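Local coordinates for coenzyme F420-dependent N(5),N(10)-methenyltetrahydromethanopterin reductase-related protein (Desulfurobacterium thermolithotrophum DSM 11699, PDB 6HUZ) that is an [Fe]-hydrogenase paralog that binds the iron-guanylylpyridinol cofactor when reconstituted with it and uses tetrahydrofolate derivatives as substrates, at residues Gly216-Glu219 with Tyr220-Ser224; Ser270-Ser273 with Met274-Asp277; Thr284-Ala287 with Ser288-Glu292. All blocks are in the same frame, centred on the assembly; numbering follows the deposited sequence.

Contact 1. Residues Gly216-Glu219 with Tyr220-Ser224; sequences GAIE and YYKVS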
loop_
_atom_site.group_PDB
_atom_site.type_symbol
_atom_site.label_atom_id
_atom_site.label_comp_id
_atom_site.label_asym_id
_atom_site.label_seq_id
_atom_site.Cartn_x
_atom_site.Cartn_y
_atom_site.Cartn_z
ATOM N N GLY A 216 3.712 2.832 9.490
ATOM C CA GLY A 216 2.990 1.647 9.943
ATOM C C GLY A 216 3.748 0.370 9.627
ATOM O O GLY A 216 3.739 -0.567 10.425
ATOM N N ALA A 217 4.421 0.311 8.462
ATOM C CA ALA A 217 5.209 -0.871 8.069
ATOM C C ALA A 217 6.418 -0.997 8.965
ATOM O O ALA A 217 6.820 -2.117 9.293
ATOM C CB ALA A 217 5.665 -0.757 6.627
ATOM N N ILE A 218 7.018 0.131 9.354
ATOM C CA ILE A 218 8.190 0.050 10.226
ATOM C C ILE A 218 7.703 -0.365 11.617
ATOM O O ILE A 218 8.365 -1.153 12.280
ATOM C CB ILE A 218 8.961 1.378 10.257
ATOM C CG1 ILE A 218 9.450 1.749 8.834
ATOM C CG2 ILE A 218 10.135 1.291 11.239
ATOM C CD1 ILE A 218 10.266 0.662 8.130
ATOM N N GLU A 219 6.546 0.133 12.037
ATOM C CA GLU A 219 6.034 -0.259 13.342
ATOM C C GLU A 219 5.796 -1.782 13.355
ATOM O O GLU A 219 6.192 -2.453 14.299
ATOM C CB GLU A 219 4.747 0.502 13.679
ATOM C CG GLU A 219 4.235 0.167 15.075
ATOM C CD GLU A 219 3.249 1.169 15.641
ATOM O OE1 GLU A 219 2.138 0.741 16.025
ATOM O OE2 GLU A 219 3.585 2.377 15.707
ATOM N N TYR A 220 5.198 -2.325 12.291
ATOM C CA TYR A 220 4.932 -3.759 12.194
ATOM C C TYR A 220 6.257 -4.537 12.123
ATOM O O TYR A 220 6.370 -5.623 12.672
ATOM C CB TYR A 220 4.017 -4.050 10.984
ATOM C CG TYR A 220 4.066 -5.488 10.561
ATOM C CD1 TYR A 220 3.562 -6.493 11.385
ATOM C CD2 TYR A 220 4.652 -5.860 9.354
ATOM C CE1 TYR A 220 3.643 -7.832 11.021
ATOM C CE2 TYR A 220 4.755 -7.204 8.989
ATOM C CZ TYR A 220 4.249 -8.184 9.827
ATOM O OH TYR A 220 4.358 -9.507 9.479
ATOM N N TYR A 221 7.260 -3.993 11.457
ATOM C CA TYR A 221 8.555 -4.661 11.385
ATOM C C TYR A 221 9.153 -4.755 12.806
ATOM O O TYR A 221 9.687 -5.804 13.184
ATOM C CB TYR A 221 9.501 -3.850 10.459
ATOM C CG TYR A 221 10.956 -4.167 10.666
ATOM C CD1 TYR A 221 11.562 -5.211 9.989
ATOM C CD2 TYR A 221 11.733 -3.424 11.544
ATOM C CE1 TYR A 221 12.900 -5.518 10.181
ATOM C CE2 TYR A 221 13.072 -3.725 11.750
ATOM C CZ TYR A 221 13.650 -4.782 11.072
ATOM O OH TYR A 221 14.974 -5.095 11.243
ATOM N N LYS A 222 9.084 -3.659 13.598
ATOM C CA LYS A 222 9.647 -3.698 14.975
ATOM C C LYS A 222 8.901 -4.718 15.864
ATOM O O LYS A 222 9.538 -5.437 16.632
ATOM C CB LYS A 222 9.620 -2.299 15.606
ATOM C CG LYS A 222 10.751 -1.396 15.106
ATOM C CD LYS A 222 10.337 0.058 15.026
ATOM C CE LYS A 222 9.939 0.648 16.352
ATOM N NZ LYS A 222 8.814 1.600 16.201
ATOM N N VAL A 223 7.554 -4.793 15.760
ATOM C CA VAL A 223 6.785 -5.771 16.553
ATOM C C VAL A 223 7.197 -7.174 16.105
ATOM O O VAL A 223 7.395 -8.054 16.927
ATOM C CB VAL A 223 5.259 -5.591 16.374
ATOM C CG1 VAL A 223 4.493 -6.729 17.064
ATOM C CG2 VAL A 223 4.803 -4.248 16.918
ATOM N N SER A 224 7.322 -7.394 14.791
ATOM C CA SER A 224 7.724 -8.704 14.240
ATOM C C SER A 224 9.123 -9.149 14.694
ATOM O O SER A 224 9.309 -10.298 15.075
ATOM C CB SER A 224 7.699 -8.658 12.714
ATOM O OG SER A 224 6.348 -8.594 12.303
#

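Contact 2. Residues Ser270-Ser273 with Met274-Asp277; sequences SLQS and MILD. With GUE (5,10-Methenyltetrahydrofolate), chain C.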
loop_
_atom_site.group_PDB
_atom_site.type_symbol
_atom_site.label_atom_id
_atom_site.label_comp_id
_atom_site.label_asym_id
_atom_site.label_seq_id
_atom_site.Cartn_x
_atom_site.Cartn_y
_atom_site.Cartn_z
ATOM N N SER A 270 -9.504 -8.458 14.245
ATOM C CA SER A 270 -8.195 -9.070 13.986
ATOM C C SER A 270 -7.040 -8.242 14.610
ATOM O O SER A 270 -6.124 -8.813 15.211
ATOM C CB SER A 270 -7.958 -9.170 12.472
ATOM O OG SER A 270 -6.636 -9.604 12.186
ATOM N N LEU A 271 -7.097 -6.917 14.462
ATOM C CA LEU A 271 -6.059 -5.995 14.963
ATOM C C LEU A 271 -5.870 -6.071 16.473
ATOM O O LEU A 271 -4.758 -5.836 16.962
ATOM C CB LEU A 271 -6.356 -4.535 14.540
ATOM C CG LEU A 271 -5.268 -3.490 14.881
ATOM C CD1 LEU A 271 -3.989 -3.753 14.083
ATOM C CD2 LEU A 271 -5.792 -2.019 14.597
ATOM N N GLN A 272 -6.906 -6.434 17.215
ATOM C CA GLN A 272 -6.778 -6.522 18.672
ATOM C C GLN A 272 -5.658 -7.481 19.108
ATOM O O GLN A 272 -4.985 -7.231 20.116
ATOM C CB GLN A 272 -8.112 -6.970 19.316
ATOM C CG GLN A 272 -9.271 -6.002 19.091
ATOM C CD GLN A 272 -8.872 -4.538 19.181
ATOM O OE1 GLN A 272 -8.542 -4.017 20.243
ATOM N NE2 GLN A 272 -8.894 -3.825 18.067
ATOM N N SER A 273 -5.449 -8.559 18.359
ATOM C CA SER A 273 -4.448 -9.560 18.708
ATOM C C SER A 273 -3.035 -9.167 18.305
ATOM O O SER A 273 -2.100 -9.904 18.592
ATOM C CB SER A 273 -4.834 -10.914 18.145
ATOM O OG SER A 273 -5.930 -11.422 18.881
ATOM N N MET A 274 -2.870 -8.014 17.660
ATOM C CA MET A 274 -1.527 -7.576 17.282
ATOM C C MET A 274 -1.122 -6.355 18.118
ATOM O O MET A 274 -0.079 -5.742 17.858
ATOM C CB MET A 274 -1.456 -7.345 15.772
ATOM C CG MET A 274 -1.249 -8.633 14.973
ATOM S SD MET A 274 0.339 -9.507 15.329
ATOM C CE MET A 274 1.569 -8.187 14.854
ATOM N N ILE A 275 -1.942 -5.992 19.148
ATOM C CA ILE A 275 -1.611 -4.889 20.057
ATOM C C ILE A 275 -0.836 -5.635 21.159
ATOM O O ILE A 275 -1.421 -6.060 22.162
ATOM C CB ILE A 275 -2.872 -4.158 20.587
ATOM C CG1 ILE A 275 -3.610 -3.461 19.432
ATOM C CG2 ILE A 275 -2.520 -3.146 21.672
ATOM C CD1 ILE A 275 -5.041 -3.011 19.797
ATOM N N LEU A 276 0.469 -5.846 20.935
ATOM C CA LEU A 276 1.314 -6.617 21.864
ATOM C C LEU A 276 2.168 -5.781 22.835
ATOM O O LEU A 276 2.497 -6.285 23.905
ATOM C CB LEU A 276 2.167 -7.610 21.067
ATOM C CG LEU A 276 1.348 -8.565 20.177
ATOM C CD1 LEU A 276 2.230 -9.272 19.148
ATOM C CD2 LEU A 276 0.589 -9.572 21.003
ATOM N N ASP A 277 2.505 -4.523 22.493
ATOM C CA ASP A 277 3.277 -3.637 23.385
ATOM C C ASP A 277 2.761 -2.232 23.147
ATOM O O ASP A 277 3.283 -1.513 22.285
ATOM C CB ASP A 277 4.795 -3.713 23.120
ATOM C CG ASP A 277 5.634 -2.888 24.095
ATOM O OD1 ASP A 277 5.046 -2.108 24.881
ATOM O OD2 ASP A 277 6.874 -3.023 24.071
HETATM N N1 GUE C . -3.099 -11.542 15.414
HETATM C C2 GUE C . -3.661 -11.723 14.188
HETATM N N3 GUE C . -3.188 -12.591 13.288
HETATM C C4 GUE C . -2.140 -13.367 13.507
HETATM C C6 GUE C . -0.226 -14.254 16.685
HETATM C "C1'" GUE C . 5.102 -16.621 13.939
HETATM C "C2'" GUE C . 4.482 -15.656 13.135
HETATM C "C3'" GUE C . 3.348 -14.980 13.594
HETATM C "C4'" GUE C . 2.801 -15.273 14.854
HETATM C "C5'" GUE C . 3.415 -16.262 15.639
HETATM O O4 GUE C . -1.763 -14.167 12.624
HETATM C C4A GUE C . -1.491 -13.257 14.830
HETATM N N5 GUE C . -0.342 -13.915 15.273
HETATM C C7 GUE C . -0.288 -12.897 17.375
HETATM N N8 GUE C . -1.472 -12.131 16.999
HETATM C C8A GUE C . -2.037 -12.281 15.776
HETATM N N2 GUE C . -4.730 -10.947 13.881
HETATM C C9 GUE C . 1.251 -14.675 16.742
HETATM N N10 GUE C . 1.609 -14.670 15.325
HETATM C "C6'" GUE C . 4.556 -16.920 15.183
HETATM C C11 GUE C . 6.331 -17.362 13.456
HETATM O O11 GUE C . 7.000 -16.919 12.535
HETATM N N GUE C . 6.652 -18.523 14.040
HETATM C CA GUE C . 7.711 -19.395 13.530
HETATM C C GUE C . 7.200 -20.793 13.241
HETATM O OX1 GUE C . 6.211 -21.232 13.883
HETATM O OX2 GUE C . 7.762 -21.485 12.364
HETATM C CB GUE C . 8.923 -19.428 14.469
HETATM C CG GUE C . 8.777 -18.528 15.702
HETATM C CD GUE C . 9.928 -18.679 16.688
HETATM O OE1 GUE C . 10.443 -17.629 17.161
HETATM O OE2 GUE C . 10.310 -19.838 17.003
HETATM C C1 GUE C . 0.703 -14.159 14.582
#

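Contact 3. Residues Thr284-Ala287 with Ser288-Glu292; sequences TVTA and SKLLE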
loop_
_atom_site.group_PDB
_atom_site.type_symbol
_atom_site.label_atom_id
_atom_site.label_comp_id
_atom_site.label_asym_id
_atom_site.label_seq_id
_atom_site.Cartn_x
_atom_site.Cartn_y
_atom_site.Cartn_z
ATOM N N THR A 284 -0.521 1.583 15.815
ATOM C CA THR A 284 -1.526 0.503 15.910
ATOM C C THR A 284 -2.642 0.955 16.844
ATOM O O THR A 284 -3.848 0.913 16.522
ATOM C CB THR A 284 -0.902 -0.787 16.484
ATOM O OG1 THR A 284 0.273 -1.148 15.764
ATOM C CG2 THR A 284 -1.879 -1.958 16.462
ATOM N N VAL A 285 -2.225 1.432 18.012
ATOM C CA VAL A 285 -3.192 1.898 19.000
ATOM C C VAL A 285 -4.039 3.064 18.468
ATOM O O VAL A 285 -5.259 3.085 18.661
ATOM C CB VAL A 285 -2.425 2.258 20.281
ATOM C CG1 VAL A 285 -3.195 3.256 21.105
ATOM C CG2 VAL A 285 -2.115 1.000 21.090
ATOM N N THR A 286 -3.403 4.024 17.795
ATOM C CA THR A 286 -4.124 5.162 17.253
ATOM C C THR A 286 -5.085 4.686 16.163
ATOM O O THR A 286 -6.214 5.157 16.099
ATOM C CB THR A 286 -3.139 6.226 16.731
ATOM O OG1 THR A 286 -2.402 6.733 17.837
ATOM C CG2 THR A 286 -3.838 7.413 16.081
ATOM N N ALA A 287 -4.637 3.781 15.287
ATOM C CA ALA A 287 -5.493 3.279 14.214
ATOM C C ALA A 287 -6.664 2.495 14.778
ATOM O O ALA A 287 -7.793 2.656 14.324
ATOM C CB ALA A 287 -4.679 2.411 13.252
ATOM N N SER A 288 -6.407 1.663 15.784
ATOM C CA SER A 288 -7.469 0.886 16.403
ATOM C C SER A 288 -8.537 1.831 16.919
ATOM O O SER A 288 -9.717 1.594 16.691
ATOM C CB SER A 288 -6.924 0.062 17.558
ATOM O OG SER A 288 -7.906 -0.839 18.046
ATOM N N LYS A 289 -8.127 2.914 17.606
ATOM C CA LYS A 289 -9.088 3.882 18.149
ATOM C C LYS A 289 -9.932 4.483 17.017
ATOM O O LYS A 289 -11.149 4.591 17.140
ATOM C CB LYS A 289 -8.352 4.965 18.972
ATOM C CG LYS A 289 -9.252 6.031 19.573
ATOM C CD LYS A 289 -10.156 5.507 20.671
ATOM C CE LYS A 289 -11.138 6.568 21.100
ATOM N NZ LYS A 289 -11.643 6.343 22.477
ATOM N N LEU A 290 -9.299 4.837 15.907
ATOM C CA LEU A 290 -10.017 5.410 14.772
ATOM C C LEU A 290 -11.030 4.446 14.166
ATOM O O LEU A 290 -12.123 4.884 13.796
ATOM C CB LEU A 290 -9.038 5.858 13.685
ATOM C CG LEU A 290 -8.206 7.058 14.046
ATOM C CD1 LEU A 290 -7.107 7.266 13.021
ATOM C CD2 LEU A 290 -9.084 8.320 14.196
ATOM N N LEU A 291 -10.688 3.144 14.063
ATOM C CA LEU A 291 -11.606 2.169 13.473
ATOM C C LEU A 291 -12.884 2.065 14.282
ATOM O O LEU A 291 -13.919 1.741 13.713
ATOM C CB LEU A 291 -10.969 0.777 13.364
ATOM C CG LEU A 291 -9.792 0.679 12.391
ATOM C CD1 LEU A 291 -9.200 -0.724 12.421
ATOM C CD2 LEU A 291 -10.194 1.052 10.989
ATOM N N GLU A 292 -12.821 2.332 15.600
ATOM C CA GLU A 292 -13.993 2.251 16.473
ATOM C C GLU A 292 -15.128 3.203 16.094
ATOM O O GLU A 292 -16.294 2.848 16.262
ATOM C CB GLU A 292 -13.593 2.507 17.942
ATOM C CG GLU A 292 -12.664 1.445 18.519
ATOM C CD GLU A 292 -12.258 1.655 19.967
ATOM O OE1 GLU A 292 -11.572 0.766 20.522
ATOM O OE2 GLU A 292 -12.624 2.703 20.548
#

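Contact 1. Residues Gly216-Glu219 with Tyr220-Ser224
The branching of Ile218 at chi1 -60° leaves its CG2 anti to the backbone N, where it meets Lys222 one turn on. In the lysine chain, chi1 -78° and an unusual chi2 set CD 4.0 Å from Ile218 CG2; the later bends act only beyond CD, and the two side chains cross at a slant. Lys222 CD also rides 3.6 Å from Ile218 O, so aliphatic carbon flanks the carbonyl that accepts the lysine's own N-H. The lysine NZ stays 5.3 Å from Glu219 OE2, too far for a salt bridge, though the opposite charges may still attract. Glu219 runs extended away from the turn, and its carboxylate is held by the hydroxyl of Thr284 and the N-H of Leu283. One residue further on than Lys222, Val223 CG2 sits 3.5 Å from Glu219 O. Tyr220 and Tyr221 share a chi1 of 161°, and their rings lead away from residues 216-219. Tyr221 CB still lies 3.4 Å from Ala217 O, while its hydroxyl bonds Glu300 of the second subunit. One face of the Tyr220 ring carries Ser224 OG, 3.0 Å above the plane and displaced toward the rim. That hydroxyl gives its proton to Tyr220 O, a carbonyl also gripped by Ser224 N from the opposite face of its plane. Four i to i+4 bonds, from Tyr220 N to Val223 N, make up the backbone frame. Such a ladder, with a serine hydroxyl bonding back to the carbonyl four residues earlier, is that of a regular buried alpha-helix, here helix 207-228 at the subunit interface.

Contact 2. Residues Ser270-Ser273 with Met274-Asp277
The pterin of methenyltetrahydrofolate has Met274 over one face, along its N1-C8A-N8 side, while Ser270 and Ser273 meet it around the rim. Met274 CG approaches pterin N1 to 3.5 Å, and Met274 SD lies 3.6 Å from pterin N8. A chi1 of -81° and the bend at chi2 bring CG and SD over the face; chi3 turns only the terminal methyl CE. Around the rim, the amino group N2 gives a hydrogen bond to Ser270 O at 2.9 Å and a weak, bent one to Ser270 OG, which is also bonded to the backbone of Val202 of the second subunit. Farther along, pterin N8 donates to Ser273 O over 2.8 Å, and Ser273 CB packs 3.3 Å from pterin N1. With an alanine in place of Met274 the CG and SD over the ring would be gone, which is likely to leave that pterin face without its sulfur contact and a gap beside it. The backbone supporting these groups turns out of helix 264-271: Met274 N bonds Leu271 O at 3.0 Å, approaching from above the carbonyl plane, and Ile275 N reaches Gln272 O in a weak bond. The side chains of Gln272 and Ile275 run alongside each other in the same direction, with the methyl CD1 of Ile275 3.7 Å from the amide oxygen OE1 of Gln272; the amide nitrogen of Gln272 serves Lys268 O. Leu276 CD2 packs against Ser273 O. Gln281 ties down the following loop through the backbone of Met274, Leu276 and Asp277. An inverse gamma turn centred on Ile275 follows as the chain leaves helix 264-271, and the whole forms one wall of a folate pocket completed by the second subunit.

Contact 3. Residues Thr284-Ala287 with Ser288-Glu292
Ser288 opens the second half of this turn-by-turn contact by settling against Thr284: its N donates to Thr284 O at 2.8 Å, nearly along the C=O axis, and its CB rests 3.4 Å from the same oxygen. With OG anti to the backbone N (chi1 -172°), the serine hydroxyl points away from that carbonyl and is taken up by the amide of Gln272. Lys289 follows, bonded from its N to Val285 O at 3.1 Å. Its CB lies among the carbonyl oxygens of Val285 and Thr286, about equally far from each, and the rest of the chain, bent at chi2, leads away from the earlier turn to the exposed flank of the helix. Leu290 comes next. A chi1 of -70° places its CG beside the backbone N, back over the preceding turn, so that Leu290 CG touches Thr286 O at 3.4 Å, the very carbonyl that accepts the leucine N-H. Its CD1 only just meets Thr286 CG2, at 4.5 Å, while the threonine hydroxyl is engaged by the carbonyl of Pro282. Leu291 repeats the pattern one residue on: its N bonds Ala287 O at 2.9 Å with the acceptor met nearly end-on, and its CG lies 3.4 Å from that oxygen. Glu292 adds weak backbone bonds to Ser288 and Lys289. In helix 282-292, Thr284 and Ser288 pack on Leu271 of helix 264-271 and on Ile275 of the loop after it, and Thr284 also meets Val208 of the second subunit; Thr286 and Leu290 meet Leu283 of the second subunit and Leu291 meets its Phe214, a member of helix 207-228 of that subunit.

The three contacts follow one another within the C-terminal, [Fe]-hydrogenase-family part of the chain, on one side of the chain's centre, each touching the second subunit. Contact 2 is the hub: its centre is about 12 Å from that of contact 1 and about 11 Å from that of contact 3. Val223 CG1 packs 3.9 Å from Met274 CE. Thr284 CG2 lies 3.7 Å from Leu271 CD1, and Ser288 OG 3.1 Å from Gln272 NE2. A probable hydrogen bond, Glu219 OE1 to Thr284 OG1 at 2.7 Å, joins contacts 1 and 3. Contact 2 alone touches the folate; the side chains of Tyr220 and Thr284 lie about 7 and 10 Å from a bound methenyltetrahydrofolate.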